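Local coordinates for protein (hdlp (histone deacetylase-like protein)) (Aquifex aeolicus, PDB 1C3P), which probably acts as a zinc-dependent deacetylase of the histone deacetylase family, with a possible role in acetoin degradation, at residues A[104-118]-A[143-155]. Sequence-based numbering, arbitrary orientation.
Unlike the reference sequence in segment 143-155: Asn146 (reference Asp).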
ATOM      1  N   SER A 104       4.523 -13.880   3.759  1.00 11.40           N
ATOM      2  CA  SER A 104       5.254 -14.479   2.636  1.00 17.61           C
ATOM      3  C   SER A 104       4.391 -14.589   1.378  1.00 17.02           C
ATOM      4  O   SER A 104       4.874 -14.489   0.250  1.00 15.37           O
ATOM      5  CB  SER A 104       5.760 -15.875   3.013  1.00 15.89           C
ATOM      6  OG  SER A 104       6.823 -15.756   3.931  1.00 27.82           O
ATOM      7  N   LEU A 105       3.106 -14.804   1.577  1.00 17.10           N
ATOM      8  CA  LEU A 105       2.207 -14.938   0.452  1.00 16.95           C
ATOM      9  C   LEU A 105       2.017 -13.579  -0.241  1.00 14.81           C
ATOM     10  O   LEU A 105       1.985 -13.482  -1.466  1.00 17.74           O
ATOM     11  CB  LEU A 105       0.876 -15.500   0.957  1.00 18.44           C
ATOM     12  CG  LEU A 105      -0.058 -16.149  -0.051  1.00 29.88           C
ATOM     13  CD1 LEU A 105       0.660 -17.349  -0.717  1.00 20.25           C
ATOM     14  CD2 LEU A 105      -1.341 -16.605   0.686  1.00 29.39           C
ATOM     15  N   ALA A 106       1.911 -12.525   0.552  1.00 19.28           N
ATOM     16  CA  ALA A 106       1.741 -11.177   0.008  1.00 12.39           C
ATOM     17  C   ALA A 106       3.002 -10.755  -0.739  1.00 14.79           C
ATOM     18  O   ALA A 106       2.936 -10.079  -1.765  1.00 13.58           O
ATOM     19  CB  ALA A 106       1.439 -10.180   1.160  1.00 11.58           C
ATOM     20  N   THR A 107       4.151 -11.174  -0.223  1.00 13.67           N
ATOM     21  CA  THR A 107       5.445 -10.820  -0.824  1.00 13.21           C
ATOM     22  C   THR A 107       5.703 -11.610  -2.101  1.00 15.80           C
ATOM     23  O   THR A 107       6.204 -11.063  -3.089  1.00 15.63           O
ATOM     24  CB  THR A 107       6.566 -11.026   0.207  1.00 14.95           C
ATOM     25  OG1 THR A 107       6.287 -10.175   1.332  1.00 15.72           O
ATOM     26  CG2 THR A 107       7.953 -10.702  -0.383  1.00  9.51           C
ATOM     27  N   GLY A 108       5.372 -12.893  -2.094  1.00 14.08           N
ATOM     28  CA  GLY A 108       5.550 -13.664  -3.302  1.00 14.62           C
ATOM     29  C   GLY A 108       4.656 -13.049  -4.375  1.00 20.05           C
ATOM     30  O   GLY A 108       5.014 -13.040  -5.553  1.00 17.53           O
ATOM     31  N   SER A 109       3.494 -12.528  -3.970  1.00 15.26           N
ATOM     32  CA  SER A 109       2.553 -11.913  -4.914  1.00 14.54           C
ATOM     33  C   SER A 109       3.129 -10.644  -5.557  1.00 15.56           C
ATOM     34  O   SER A 109       2.769 -10.263  -6.687  1.00 17.00           O
ATOM     35  CB  SER A 109       1.224 -11.612  -4.207  1.00 15.58           C
ATOM     36  OG  SER A 109       0.603 -12.812  -3.771  1.00 16.97           O
ATOM     37  N   THR A 110       4.016  -9.972  -4.834  1.00 14.37           N
ATOM     38  CA  THR A 110       4.660  -8.787  -5.377  1.00 12.89           C
ATOM     39  C   THR A 110       5.700  -9.209  -6.395  1.00 18.44           C
ATOM     40  O   THR A 110       5.854  -8.544  -7.415  1.00 16.30           O
ATOM     41  CB  THR A 110       5.288  -7.940  -4.267  1.00 14.54           C
ATOM     42  OG1 THR A 110       4.233  -7.231  -3.602  1.00 18.11           O
ATOM     43  CG2 THR A 110       6.338  -6.965  -4.837  1.00 12.91           C
ATOM     44  N   VAL A 111       6.399 -10.317  -6.140  1.00 15.20           N
ATOM     45  CA  VAL A 111       7.365 -10.784  -7.114  1.00 20.45           C
ATOM     46  C   VAL A 111       6.583 -11.219  -8.364  1.00 18.21           C
ATOM     47  O   VAL A 111       6.994 -10.952  -9.499  1.00 18.65           O
ATOM     48  CB  VAL A 111       8.222 -11.965  -6.571  1.00 20.02           C
ATOM     49  CG1 VAL A 111       9.119 -12.491  -7.682  1.00 21.79           C
ATOM     50  CG2 VAL A 111       9.084 -11.495  -5.401  1.00 19.07           C
ATOM     51  N   GLN A 112       5.441 -11.872  -8.162  1.00 16.82           N
ATOM     52  CA  GLN A 112       4.615 -12.290  -9.292  1.00 20.13           C
ATOM     53  C   GLN A 112       4.151 -11.074 -10.079  1.00 23.99           C
ATOM     54  O   GLN A 112       4.127 -11.091 -11.304  1.00 17.94           O
ATOM     55  CB  GLN A 112       3.405 -13.092  -8.812  1.00 22.39           C
ATOM     56  CG  GLN A 112       3.780 -14.383  -8.114  1.00 21.17           C
ATOM     57  CD  GLN A 112       2.577 -15.132  -7.615  1.00 24.82           C
ATOM     58  OE1 GLN A 112       2.011 -15.982  -8.319  1.00 25.62           O
ATOM     59  NE2 GLN A 112       2.154 -14.808  -6.400  1.00 13.16           N
ATOM     60  N   ALA A 113       3.753 -10.016  -9.382  1.00 15.60           N
ATOM     61  CA  ALA A 113       3.330  -8.806 -10.085  1.00 15.04           C
ATOM     62  C   ALA A 113       4.485  -8.286 -10.938  1.00 14.84           C
ATOM     63  O   ALA A 113       4.296  -7.848 -12.073  1.00 21.05           O
ATOM     64  CB  ALA A 113       2.906  -7.740  -9.099  1.00 18.65           C
ATOM     65  N   ILE A 114       5.685  -8.311 -10.388  1.00 16.45           N
ATOM     66  CA  ILE A 114       6.821  -7.836 -11.163  1.00 15.38           C
ATOM     67  C   ILE A 114       7.096  -8.763 -12.343  1.00 18.02           C
ATOM     68  O   ILE A 114       7.387  -8.295 -13.458  1.00 20.38           O
ATOM     69  CB  ILE A 114       8.065  -7.703 -10.298  1.00 15.22           C
ATOM     70  CG1 ILE A 114       7.821  -6.609  -9.241  1.00 19.28           C
ATOM     71  CG2 ILE A 114       9.261  -7.317 -11.176  1.00 15.72           C
ATOM     72  CD1 ILE A 114       8.865  -6.615  -8.099  1.00 13.43           C
ATOM     73  N   GLU A 115       6.995 -10.071 -12.111  1.00 15.27           N
ATOM     74  CA  GLU A 115       7.211 -11.050 -13.192  1.00 21.48           C
ATOM     75  C   GLU A 115       6.263 -10.765 -14.355  1.00 23.55           C
ATOM     76  O   GLU A 115       6.665 -10.772 -15.521  1.00 23.03           O
ATOM     77  CB  GLU A 115       6.976 -12.488 -12.700  1.00 21.76           C
ATOM     78  CG  GLU A 115       8.045 -13.021 -11.769  1.00 15.78           C
ATOM     79  CD  GLU A 115       7.671 -14.356 -11.138  1.00 20.04           C
ATOM     80  OE1 GLU A 115       6.557 -14.873 -11.394  1.00 21.48           O
ATOM     81  OE2 GLU A 115       8.489 -14.893 -10.367  1.00 26.59           O
ATOM     82  N   GLU A 116       5.000 -10.517 -14.028  1.00 22.73           N
ATOM     83  CA  GLU A 116       3.991 -10.234 -15.042  1.00 20.54           C
ATOM     84  C   GLU A 116       4.293  -8.960 -15.800  1.00 25.39           C
ATOM     85  O   GLU A 116       4.160  -8.915 -17.026  1.00 22.87           O
ATOM     86  CB  GLU A 116       2.618 -10.136 -14.400  1.00 18.40           C
ATOM     87  CG  GLU A 116       2.093 -11.460 -13.908  1.00 19.76           C
ATOM     88  CD  GLU A 116       2.081 -12.498 -15.016  1.00 27.24           C
ATOM     89  OE1 GLU A 116       1.440 -12.253 -16.057  1.00 18.44           O
ATOM     90  OE2 GLU A 116       2.716 -13.550 -14.850  1.00 23.17           O
ATOM     91  N   PHE A 117       4.700  -7.925 -15.072  1.00 18.78           N
ATOM     92  CA  PHE A 117       5.025  -6.660 -15.708  1.00 22.11           C
ATOM     93  C   PHE A 117       6.183  -6.828 -16.689  1.00 23.87           C
ATOM     94  O   PHE A 117       6.167  -6.255 -17.781  1.00 24.40           O
ATOM     95  CB  PHE A 117       5.422  -5.622 -14.664  1.00 23.14           C
ATOM     96  CG  PHE A 117       5.696  -4.263 -15.244  1.00 24.06           C
ATOM     97  CD1 PHE A 117       4.647  -3.427 -15.607  1.00 19.67           C
ATOM     98  CD2 PHE A 117       7.006  -3.834 -15.464  1.00 24.08           C
ATOM     99  CE1 PHE A 117       4.892  -2.173 -16.182  1.00 23.68           C
ATOM    100  CE2 PHE A 117       7.261  -2.584 -16.039  1.00 24.04           C
ATOM    101  CZ  PHE A 117       6.202  -1.755 -16.397  1.00 19.62           C
ATOM    102  N   LEU A 118       7.188  -7.607 -16.293  1.00 21.09           N
ATOM    103  CA  LEU A 118       8.358  -7.831 -17.123  1.00 20.73           C
ATOM    104  C   LEU A 118       8.059  -8.675 -18.353  1.00 26.49           C
ATOM    105  O   LEU A 118       8.862  -8.719 -19.283  1.00 26.34           O
ATOM    106  CB  LEU A 118       9.485  -8.454 -16.302  1.00 17.90           C
ATOM    107  CG  LEU A 118      10.103  -7.511 -15.255  1.00 26.20           C
ATOM    108  CD1 LEU A 118      11.187  -8.234 -14.497  1.00 34.23           C
ATOM    109  CD2 LEU A 118      10.698  -6.288 -15.937  1.00 27.16           C
ATOM    110  N   TYR A 143       5.721  -7.183   8.763  1.00 12.50           N
ATOM    111  CA  TYR A 143       6.812  -8.085   9.120  1.00 15.32           C
ATOM    112  C   TYR A 143       7.786  -8.275   7.963  1.00 17.35           C
ATOM    113  O   TYR A 143       8.979  -8.479   8.183  1.00 16.67           O
ATOM    114  CB  TYR A 143       6.301  -9.467   9.540  1.00 13.07           C
ATOM    115  CG  TYR A 143       5.219  -9.430  10.597  1.00 15.80           C
ATOM    116  CD1 TYR A 143       3.883  -9.242  10.246  1.00 15.48           C
ATOM    117  CD2 TYR A 143       5.534  -9.589  11.949  1.00 14.60           C
ATOM    118  CE1 TYR A 143       2.871  -9.221  11.223  1.00 11.99           C
ATOM    119  CE2 TYR A 143       4.539  -9.566  12.930  1.00 10.74           C
ATOM    120  CZ  TYR A 143       3.210  -9.385  12.555  1.00 20.89           C
ATOM    121  OH  TYR A 143       2.211  -9.408  13.506  1.00 18.87           O
ATOM    122  N   ILE A 144       7.280  -8.216   6.732  1.00 14.93           N
ATOM    123  CA  ILE A 144       8.129  -8.369   5.557  1.00 14.17           C
ATOM    124  C   ILE A 144       7.845  -7.177   4.648  1.00 17.22           C
ATOM    125  O   ILE A 144       6.682  -6.852   4.393  1.00 14.72           O
ATOM    126  CB  ILE A 144       7.805  -9.673   4.827  1.00 14.87           C
ATOM    127  CG1 ILE A 144       8.011 -10.855   5.789  1.00 16.98           C
ATOM    128  CG2 ILE A 144       8.626  -9.783   3.545  1.00 13.55           C
ATOM    129  CD1 ILE A 144       7.756 -12.241   5.184  1.00 17.42           C
ATOM    130  N   ASN A 145       8.898  -6.519   4.169  1.00 13.46           N
ATOM    131  CA  ASN A 145       8.726  -5.347   3.309  1.00 16.09           C
ATOM    132  C   ASN A 145       8.717  -5.802   1.835  1.00 15.04           C
ATOM    133  O   ASN A 145       9.774  -5.881   1.207  1.00 15.72           O
ATOM    134  CB  ASN A 145       9.883  -4.370   3.563  1.00 14.50           C
ATOM    135  CG  ASN A 145       9.607  -2.987   3.009  1.00 15.64           C
ATOM    136  OD1 ASN A 145       9.275  -2.834   1.839  1.00 14.97           O
ATOM    137  ND2 ASN A 145       9.725  -1.976   3.857  1.00 16.74           N
ATOM    138  N   ASN A 146       7.547  -6.101   1.267  1.00 12.34           N
ATOM    139  CA  ASN A 146       7.546  -6.592  -0.118  1.00 15.31           C
ATOM    140  C   ASN A 146       8.018  -5.517  -1.097  1.00 13.04           C
ATOM    141  O   ASN A 146       8.656  -5.828  -2.099  1.00 14.76           O
ATOM    142  CB  ASN A 146       6.186  -7.205  -0.487  1.00 15.81           C
ATOM    143  CG  ASN A 146       5.067  -6.205  -0.466  1.00 15.25           C
ATOM    144  OD1 ASN A 146       4.660  -5.717  -1.512  1.00 13.57           O
ATOM    145  ND2 ASN A 146       4.575  -5.870   0.733  1.00 10.85           N
ATOM    146  N   PRO A 147       7.696  -4.235  -0.842  1.00 14.28           N
ATOM    147  CA  PRO A 147       8.227  -3.272  -1.816  1.00 13.51           C
ATOM    148  C   PRO A 147       9.781  -3.347  -1.905  1.00 18.86           C
ATOM    149  O   PRO A 147      10.356  -3.274  -3.004  1.00 16.24           O
ATOM    150  CB  PRO A 147       7.756  -1.933  -1.261  1.00 14.44           C
ATOM    151  CG  PRO A 147       6.396  -2.311  -0.650  1.00 12.32           C
ATOM    152  CD  PRO A 147       6.841  -3.550   0.148  1.00  7.62           C
ATOM    153  N   ALA A 148      10.458  -3.501  -0.762  1.00 15.01           N
ATOM    154  CA  ALA A 148      11.933  -3.563  -0.768  1.00 15.58           C
ATOM    155  C   ALA A 148      12.430  -4.862  -1.393  1.00 14.94           C
ATOM    156  O   ALA A 148      13.433  -4.868  -2.105  1.00 14.69           O
ATOM    157  CB  ALA A 148      12.496  -3.407   0.653  1.00 12.93           C
ATOM    158  N   VAL A 149      11.733  -5.959  -1.132  1.00 12.49           N
ATOM    159  CA  VAL A 149      12.089  -7.238  -1.734  1.00 15.31           C
ATOM    160  C   VAL A 149      11.940  -7.065  -3.238  1.00 20.14           C
ATOM    161  O   VAL A 149      12.828  -7.447  -4.012  1.00 17.32           O
ATOM    162  CB  VAL A 149      11.157  -8.367  -1.252  1.00 14.77           C
ATOM    163  CG1 VAL A 149      11.337  -9.643  -2.100  1.00 14.68           C
ATOM    164  CG2 VAL A 149      11.449  -8.673   0.202  1.00 12.50           C
ATOM    165  N   GLY A 150      10.826  -6.464  -3.649  1.00 15.45           N
ATOM    166  CA  GLY A 150      10.579  -6.268  -5.070  1.00 20.96           C
ATOM    167  C   GLY A 150      11.588  -5.383  -5.779  1.00 24.16           C
ATOM    168  O   GLY A 150      12.005  -5.669  -6.911  1.00 19.50           O
ATOM    169  N   ILE A 151      11.971  -4.290  -5.130  1.00 16.67           N
ATOM    170  CA  ILE A 151      12.944  -3.370  -5.710  1.00 19.56           C
ATOM    171  C   ILE A 151      14.310  -4.048  -5.812  1.00 22.66           C
ATOM    172  O   ILE A 151      15.009  -3.875  -6.806  1.00 20.08           O
ATOM    173  CB  ILE A 151      13.015  -2.079  -4.881  1.00 16.46           C
ATOM    174  CG1 ILE A 151      11.712  -1.282  -5.076  1.00 12.31           C
ATOM    175  CG2 ILE A 151      14.252  -1.242  -5.274  1.00 17.93           C
ATOM    176  CD1 ILE A 151      11.559  -0.117  -4.106  1.00 18.71           C
ATOM    177  N   GLU A 152      14.693  -4.822  -4.799  1.00 19.71           N
ATOM    178  CA  GLU A 152      15.975  -5.518  -4.840  1.00 13.85           C
ATOM    179  C   GLU A 152      15.909  -6.605  -5.895  1.00 16.85           C
ATOM    180  O   GLU A 152      16.908  -6.946  -6.528  1.00 19.25           O
ATOM    181  CB  GLU A 152      16.308  -6.126  -3.478  1.00 20.21           C
ATOM    182  CG  GLU A 152      16.698  -5.073  -2.459  1.00 22.16           C
ATOM    183  CD  GLU A 152      18.022  -4.409  -2.784  1.00 26.94           C
ATOM    184  OE1 GLU A 152      18.356  -3.419  -2.112  1.00 25.03           O
ATOM    185  OE2 GLU A 152      18.734  -4.880  -3.695  1.00 24.95           O
ATOM    186  N   TYR A 153      14.710  -7.140  -6.112  1.00 14.74           N
ATOM    187  CA  TYR A 153      14.541  -8.165  -7.139  1.00 17.71           C
ATOM    188  C   TYR A 153      14.888  -7.510  -8.485  1.00 20.00           C
ATOM    189  O   TYR A 153      15.606  -8.083  -9.312  1.00 19.61           O
ATOM    190  CB  TYR A 153      13.081  -8.661  -7.139  1.00 13.26           C
ATOM    191  CG  TYR A 153      12.749  -9.611  -8.266  1.00 16.36           C
ATOM    192  CD1 TYR A 153      12.982 -10.988  -8.160  1.00 18.41           C
ATOM    193  CD2 TYR A 153      12.214  -9.122  -9.453  1.00 21.16           C
ATOM    194  CE1 TYR A 153      12.674 -11.849  -9.233  1.00 21.03           C
ATOM    195  CE2 TYR A 153      11.909  -9.956 -10.509  1.00 19.76           C
ATOM    196  CZ  TYR A 153      12.130 -11.306 -10.406  1.00 25.97           C
ATOM    197  OH  TYR A 153      11.778 -12.090 -11.483  1.00 23.15           O
ATOM    198  N   LEU A 154      14.389  -6.296  -8.696  1.00 17.78           N
ATOM    199  CA  LEU A 154      14.652  -5.571  -9.941  1.00 17.26           C
ATOM    200  C   LEU A 154      16.138  -5.184 -10.057  1.00 19.69           C
ATOM    201  O   LEU A 154      16.729  -5.264 -11.143  1.00 22.91           O
ATOM    202  CB  LEU A 154      13.757  -4.327 -10.016  1.00 20.44           C
ATOM    203  CG  LEU A 154      12.271  -4.597 -10.312  1.00 19.57           C
ATOM    204  CD1 LEU A 154      11.423  -3.354 -10.009  1.00 22.48           C
ATOM    205  CD2 LEU A 154      12.127  -5.027 -11.795  1.00 20.84           C
ATOM    206  N   ARG A 155      16.749  -4.759  -8.954  1.00 20.88           N
ATOM    207  CA  ARG A 155      18.170  -4.407  -9.010  1.00 22.64           C
ATOM    208  C   ARG A 155      18.979  -5.623  -9.451  1.00 28.00           C
ATOM    209  O   ARG A 155      19.902  -5.502 -10.263  1.00 28.05           O
ATOM    210  CB  ARG A 155      18.669  -3.892  -7.650  1.00 25.69           C
ATOM    211  CG  ARG A 155      17.934  -2.614  -7.190  1.00 27.64           C
ATOM    212  CD  ARG A 155      18.362  -2.134  -5.809  1.00 25.67           C
ATOM    213  NE  ARG A 155      19.587  -1.350  -5.849  1.00 30.88           N
ATOM    214  CZ  ARG A 155      20.221  -0.900  -4.773  1.00 36.28           C
ATOM    215  NH1 ARG A 155      19.744  -1.168  -3.560  1.00 26.96           N
ATOM    216  NH2 ARG A 155      21.307  -0.148  -4.915  1.00 27.33           N
TER
HETATM  217  O   HOH W   1      11.062 -14.571 -10.781  1.00 37.03           O
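Asn146 OD1 is gripped by two donors: Thr110 OG1 at 2.6 Å and, from outside the two helices, the backbone N of Gly129. The hydroxyl stands above the amide's carbonyl plane, and Thr110 OG1 in turn bonds to Asn125 ND2, so this buried oxygen pair is well satisfied. Asn146 reaches it with CG between its own backbone N and carbonyl carbon (chi1 64°). A valine in place of Thr110 would probably leave Asn146 OD1 with one donor fewer and Asn125 without this acceptor. Alongside, Thr107 sets OG1 against Ile144 CG2 at 3.2 Å, while giving its polar bond to Ser103 O, and its CG2 meets Val149 CG1.

Helices 98-118 and 146-156 belong to the alpha/beta fold of the arginase-like deacetylases, built around a parallel sheet; Thr110 and Asn146 both touch Leu292 of strand 290-292. Locally their axes cross at -36° and approach to 9.0 Å. Close packing is seen at Gly150, which has no side chain: Ile114 CD1 sits 3.5 Å from Gly150 CA, tighter than usual carbon contact.

Farther along, Val111 CG1 lies over one face of the Tyr153 ring, 4.2 Å from its centroid and 22° off the normal, a CH-pi contact. Ile114 CG2 fits between Tyr153 CE2 and Leu154 CD2, the latter 3.7 Å away. Leu118 CD1 approaches the ring's edge. Beyond the ring, a water joins Tyr153 OH to Glu115 OE2, donating to the carboxylate at 2.6 Å; the same oxygen forms a salt bridge with Arg50.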